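Local coordinates for protein oxidoreductase, zinc-binding dehydrogenase family (Myxococcus xanthus, PDB 5K1S) that probably acts as a zinc-containing medium-chain reductase in an alternative route to isovaleryl coenzyme A, at residues P40-C54 against G137-L149. Sequence-based numbering, arbitrary orientation.
Sequences PRPGRGEVLLRVHAC and GYAQFMVAPVGGL
V143, the residue most covered here (106 Å²), splits its two methyls between separate partners. CG1, anti to the backbone N, faces the carboxylate end of E46, whereas CG2 packs 3.6 Å from P40 CB and also meets L48 CD1. The E46 chain is extended beyond CG (chi2 -178°), and its OE1 accepts the N-H of G43 at 2.9 Å on the anti side, adding a side-chain bond to the type II turn G43-E46, which E46 N to G43 O also closes. Shortening this glutamate to an alanine is likely to leave the G43 N-H without this acceptor and to strip the carboxylate end from beside V143 CG1, where CB alone would remain. V51 contributes 79 Å²: its N donates to Q140 O at 2.8 Å, from well above the carbonyl plane, and its CG2 reaches M142 CG at 3.8 Å. F141 (78 Å²) sets CE2 of its ring 3.5 Å from R50 CG, an oblique approach by the aliphatic part of the arginine. Strands 46-51 and 141-145 run at 152°, with paired bonds between L49 and M142 fixing the register; beyond their end, V146 N donates a nearly straight hydrogen bond (170°) to G45 O. Strand 46-56 also pairs with 80-88 and 354-358, within the GroES-like beta domain characteristic of medium-chain reductases.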
loop_
_atom_site.group_PDB
_atom_site.type_symbol
_atom_site.label_atom_id
_atom_site.label_comp_id
_atom_site.label_asym_id
_atom_site.label_seq_id
_atom_site.Cartn_x
_atom_site.Cartn_y
_atom_site.Cartn_z
ATOM N N PRO A 40 -38.856 10.200 -12.204
ATOM C CA PRO A 40 -37.962 11.340 -12.011
ATOM C C PRO A 40 -37.773 12.117 -13.306
ATOM O O PRO A 40 -37.976 11.606 -14.409
ATOM C CB PRO A 40 -36.654 10.687 -11.558
ATOM C CG PRO A 40 -36.666 9.361 -12.238
ATOM C CD PRO A 40 -38.112 8.928 -12.263
ATOM N N ARG A 41 -37.375 13.377 -13.146
ATOM C CA ARG A 41 -37.172 14.274 -14.269
ATOM C C ARG A 41 -35.700 14.633 -14.389
ATOM O O ARG A 41 -35.106 15.099 -13.408
ATOM C CB ARG A 41 -38.006 15.549 -14.094
ATOM C CG ARG A 41 -39.515 15.316 -14.082
ATOM C CD ARG A 41 -39.981 14.652 -15.364
ATOM N NE ARG A 41 -39.498 15.364 -16.544
ATOM C CZ ARG A 41 -39.472 14.854 -17.771
ATOM N NH1 ARG A 41 -39.898 13.616 -17.990
ATOM N NH2 ARG A 41 -39.013 15.584 -18.781
ATOM N N PRO A 42 -35.075 14.443 -15.552
ATOM C CA PRO A 42 -33.662 14.808 -15.689
ATOM C C PRO A 42 -33.481 16.310 -15.835
ATOM O O PRO A 42 -34.197 16.975 -16.587
ATOM C CB PRO A 42 -33.233 14.073 -16.965
ATOM C CG PRO A 42 -34.473 14.023 -17.783
ATOM C CD PRO A 42 -35.614 13.874 -16.802
ATOM N N GLY A 43 -32.509 16.842 -15.104
ATOM C CA GLY A 43 -32.152 18.238 -15.175
ATOM C C GLY A 43 -30.880 18.461 -15.963
ATOM O O GLY A 43 -30.418 17.598 -16.719
ATOM N N ARG A 44 -30.297 19.642 -15.780
ATOM C CA ARG A 44 -29.074 19.983 -16.491
ATOM C C ARG A 44 -27.970 18.989 -16.156
ATOM O O ARG A 44 -27.744 18.658 -14.988
ATOM C CB ARG A 44 -28.642 21.406 -16.140
ATOM C CG ARG A 44 -27.240 21.756 -16.608
ATOM C CD ARG A 44 -27.092 23.242 -16.891
ATOM N NE ARG A 44 -27.887 23.656 -18.047
ATOM C CZ ARG A 44 -27.724 24.805 -18.697
ATOM N NH1 ARG A 44 -26.788 25.665 -18.315
ATOM N NH2 ARG A 44 -28.496 25.092 -19.737
ATOM N N GLY A 45 -27.287 18.506 -17.191
ATOM C CA GLY A 45 -26.221 17.542 -17.016
ATOM C C GLY A 45 -26.671 16.156 -16.620
ATOM O O GLY A 45 -25.822 15.304 -16.339
ATOM N N GLU A 46 -27.973 15.898 -16.592
ATOM C CA GLU A 46 -28.513 14.612 -16.175
ATOM C C GLU A 46 -29.176 13.905 -17.351
ATOM O O GLU A 46 -29.388 14.475 -18.424
ATOM C CB GLU A 46 -29.512 14.793 -15.028
ATOM C CG GLU A 46 -28.899 15.365 -13.762
ATOM C CD GLU A 46 -29.903 15.486 -12.630
ATOM O OE1 GLU A 46 -31.118 15.583 -12.916
ATOM O OE2 GLU A 46 -29.481 15.481 -11.455
ATOM N N VAL A 47 -29.514 12.640 -17.121
ATOM C CA VAL A 47 -30.061 11.759 -18.145
ATOM C C VAL A 47 -31.118 10.876 -17.498
ATOM O O VAL A 47 -30.938 10.405 -16.370
ATOM C CB VAL A 47 -28.944 10.913 -18.794
ATOM C CG1 VAL A 47 -29.483 9.605 -19.359
ATOM C CG2 VAL A 47 -28.247 11.711 -19.887
ATOM N N LEU A 48 -32.220 10.651 -18.209
ATOM C CA LEU A 48 -33.271 9.747 -17.757
ATOM C C LEU A 48 -33.054 8.384 -18.399
ATOM O O LEU A 48 -33.004 8.274 -19.628
ATOM C CB LEU A 48 -34.656 10.289 -18.106
ATOM C CG LEU A 48 -35.844 9.403 -17.715
ATOM C CD1 LEU A 48 -35.884 9.166 -16.211
ATOM C CD2 LEU A 48 -37.150 10.014 -18.188
ATOM N N LEU A 49 -32.930 7.353 -17.569
ATOM C CA LEU A 49 -32.648 6.004 -18.031
ATOM C C LEU A 49 -33.883 5.123 -17.913
ATOM O O LEU A 49 -34.685 5.266 -16.986
ATOM C CB LEU A 49 -31.505 5.373 -17.230
ATOM C CG LEU A 49 -30.086 5.831 -17.558
ATOM C CD1 LEU A 49 -29.113 5.229 -16.563
ATOM C CD2 LEU A 49 -29.700 5.445 -18.979
ATOM N N ARG A 50 -34.022 4.209 -18.868
ATOM C CA ARG A 50 -35.051 3.174 -18.832
ATOM C C ARG A 50 -34.351 1.892 -18.403
ATOM O O ARG A 50 -33.699 1.225 -19.211
ATOM C CB ARG A 50 -35.728 3.035 -20.191
ATOM C CG ARG A 50 -37.091 2.362 -20.155
ATOM C CD ARG A 50 -36.993 0.847 -20.153
ATOM N NE ARG A 50 -38.104 0.241 -20.884
ATOM C CZ ARG A 50 -38.106 0.004 -22.193
ATOM N NH1 ARG A 50 -37.050 0.316 -22.939
ATOM N NH2 ARG A 50 -39.169 -0.547 -22.766
ATOM N N VAL A 51 -34.476 1.556 -17.122
ATOM C CA VAL A 51 -33.692 0.473 -16.544
ATOM C C VAL A 51 -34.199 -0.856 -17.085
ATOM O O VAL A 51 -35.372 -1.207 -16.913
ATOM C CB VAL A 51 -33.760 0.506 -15.012
ATOM C CG1 VAL A 51 -32.835 -0.551 -14.416
ATOM C CG2 VAL A 51 -33.401 1.894 -14.489
ATOM N N HIS A 52 -33.312 -1.600 -17.744
ATOM C CA HIS A 52 -33.617 -2.951 -18.192
ATOM C C HIS A 52 -33.151 -4.015 -17.210
ATOM O O HIS A 52 -33.667 -5.138 -17.246
ATOM C CB HIS A 52 -32.974 -3.220 -19.558
ATOM C CG HIS A 52 -33.636 -2.497 -20.689
ATOM N ND1 HIS A 52 -34.689 -3.031 -21.399
ATOM C CD2 HIS A 52 -33.394 -1.281 -21.232
ATOM C CE1 HIS A 52 -35.066 -2.176 -22.332
ATOM N NE2 HIS A 52 -34.296 -1.105 -22.253
ATOM N N ALA A 53 -32.199 -3.689 -16.342
ATOM C CA ALA A 53 -31.685 -4.643 -15.373
ATOM C C ALA A 53 -30.892 -3.886 -14.318
ATOM O O ALA A 53 -30.303 -2.838 -14.602
ATOM C CB ALA A 53 -30.807 -5.703 -16.046
ATOM N N CYS A 54 -30.890 -4.422 -13.099
ATOM C CA CYS A 54 -30.091 -3.867 -12.013
ATOM C C CYS A 54 -29.508 -5.010 -11.202
ATOM O O CYS A 54 -30.253 -5.829 -10.654
ATOM C CB CYS A 54 -30.915 -2.949 -11.111
ATOM S SG CYS A 54 -29.935 -2.204 -9.785
ATOM N N GLY A 137 -31.399 1.741 -9.015
ATOM C CA GLY A 137 -31.884 1.012 -10.168
ATOM C C GLY A 137 -32.936 -0.036 -9.885
ATOM O O GLY A 137 -33.305 -0.778 -10.803
ATOM N N TYR A 138 -33.422 -0.140 -8.648
ATOM C CA TYR A 138 -34.536 -1.033 -8.344
ATOM C C TYR A 138 -35.841 -0.431 -8.847
ATOM O O TYR A 138 -36.800 -0.282 -8.083
ATOM C CB TYR A 138 -34.643 -1.304 -6.839
ATOM C CG TYR A 138 -33.565 -2.192 -6.261
ATOM C CD1 TYR A 138 -32.451 -2.562 -7.011
ATOM C CD2 TYR A 138 -33.669 -2.666 -4.957
ATOM C CE1 TYR A 138 -31.476 -3.367 -6.481
ATOM C CE2 TYR A 138 -32.693 -3.478 -4.419
ATOM C CZ TYR A 138 -31.600 -3.823 -5.193
ATOM O OH TYR A 138 -30.607 -4.627 -4.701
ATOM N N ALA A 139 -35.891 -0.081 -10.127
ATOM C CA ALA A 139 -37.039 0.634 -10.661
ATOM C C ALA A 139 -36.993 0.582 -12.180
ATOM O O ALA A 139 -35.989 0.188 -12.778
ATOM C CB ALA A 139 -37.065 2.078 -10.156
ATOM N N GLN A 140 -38.106 0.983 -12.801
ATOM C CA GLN A 140 -38.186 1.016 -14.257
ATOM C C GLN A 140 -37.382 2.163 -14.853
ATOM O O GLN A 140 -36.986 2.084 -16.020
ATOM C CB GLN A 140 -39.644 1.134 -14.703
ATOM C CG GLN A 140 -40.508 -0.052 -14.320
ATOM C CD GLN A 140 -41.949 0.109 -14.767
ATOM O OE1 GLN A 140 -42.619 1.077 -14.407
ATOM N NE2 GLN A 140 -42.431 -0.842 -15.558
ATOM N N PHE A 141 -37.132 3.218 -14.080
ATOM C CA PHE A 141 -36.448 4.403 -14.572
ATOM C C PHE A 141 -35.574 4.972 -13.465
ATOM O O PHE A 141 -35.747 4.659 -12.286
ATOM C CB PHE A 141 -37.431 5.485 -15.045
ATOM C CG PHE A 141 -38.380 5.026 -16.112
ATOM C CD1 PHE A 141 -39.572 4.406 -15.775
ATOM C CD2 PHE A 141 -38.091 5.230 -17.451
ATOM C CE1 PHE A 141 -40.450 3.988 -16.754
ATOM C CE2 PHE A 141 -38.967 4.814 -18.435
ATOM C CZ PHE A 141 -40.148 4.193 -18.086
ATOM N N MET A 142 -34.633 5.826 -13.861
ATOM C CA MET A 142 -33.771 6.511 -12.909
ATOM C C MET A 142 -33.039 7.627 -13.635
ATOM O O MET A 142 -32.703 7.498 -14.817
ATOM C CB MET A 142 -32.763 5.551 -12.264
ATOM C CG MET A 142 -31.712 5.007 -13.221
ATOM S SD MET A 142 -30.629 3.779 -12.462
ATOM C CE MET A 142 -29.783 4.776 -11.238
ATOM N N VAL A 143 -32.805 8.715 -12.921
ATOM C CA VAL A 143 -31.999 9.817 -13.428
ATOM C C VAL A 143 -30.547 9.562 -13.055
ATOM O O VAL A 143 -30.243 8.992 -12.004
ATOM C CB VAL A 143 -32.506 11.168 -12.883
ATOM C CG1 VAL A 143 -31.480 12.277 -13.111
ATOM C CG2 VAL A 143 -33.817 11.532 -13.554
ATOM N N ALA A 144 -29.641 9.989 -13.925
ATOM C CA ALA A 144 -28.220 9.759 -13.715
ATOM C C ALA A 144 -27.408 10.915 -14.283
ATOM O O ALA A 144 -27.534 11.228 -15.473
ATOM C CB ALA A 144 -27.789 8.447 -14.370
ATOM N N PRO A 145 -26.574 11.578 -13.481
ATOM C CA PRO A 145 -25.628 12.537 -14.061
ATOM C C PRO A 145 -24.735 11.836 -15.072
ATOM O O PRO A 145 -24.300 10.704 -14.860
ATOM C CB PRO A 145 -24.832 13.036 -12.847
ATOM C CG PRO A 145 -25.692 12.737 -11.667
ATOM C CD PRO A 145 -26.447 11.497 -12.016
ATOM N N VAL A 146 -24.475 12.512 -16.192
ATOM C CA VAL A 146 -23.675 11.885 -17.241
ATOM C C VAL A 146 -22.323 11.452 -16.695
ATOM O O VAL A 146 -21.717 10.497 -17.199
ATOM C CB VAL A 146 -23.525 12.834 -18.449
ATOM C CG1 VAL A 146 -24.888 13.093 -19.086
ATOM C CG2 VAL A 146 -22.860 14.142 -18.035
ATOM N N GLY A 147 -21.835 12.122 -15.652
ATOM C CA GLY A 147 -20.550 11.782 -15.071
ATOM C C GLY A 147 -20.497 10.422 -14.406
ATOM O O GLY A 147 -19.395 9.937 -14.125
ATOM N N GLY A 148 -21.645 9.798 -14.153
ATOM C CA GLY A 148 -21.672 8.502 -13.503
ATOM C C GLY A 148 -22.176 7.374 -14.383
ATOM O O GLY A 148 -22.673 6.365 -13.872
ATOM N N LEU A 149 -22.046 7.520 -15.700
ATOM C CA LEU A 149 -22.550 6.540 -16.652
ATOM C C LEU A 149 -21.405 5.930 -17.448
ATOM O O LEU A 149 -20.446 6.619 -17.805
ATOM C CB LEU A 149 -23.560 7.175 -17.619
ATOM C CG LEU A 149 -24.904 7.620 -17.039
ATOM C CD1 LEU A 149 -25.774 8.202 -18.142
ATOM C CD2 LEU A 149 -25.623 6.468 -16.346
#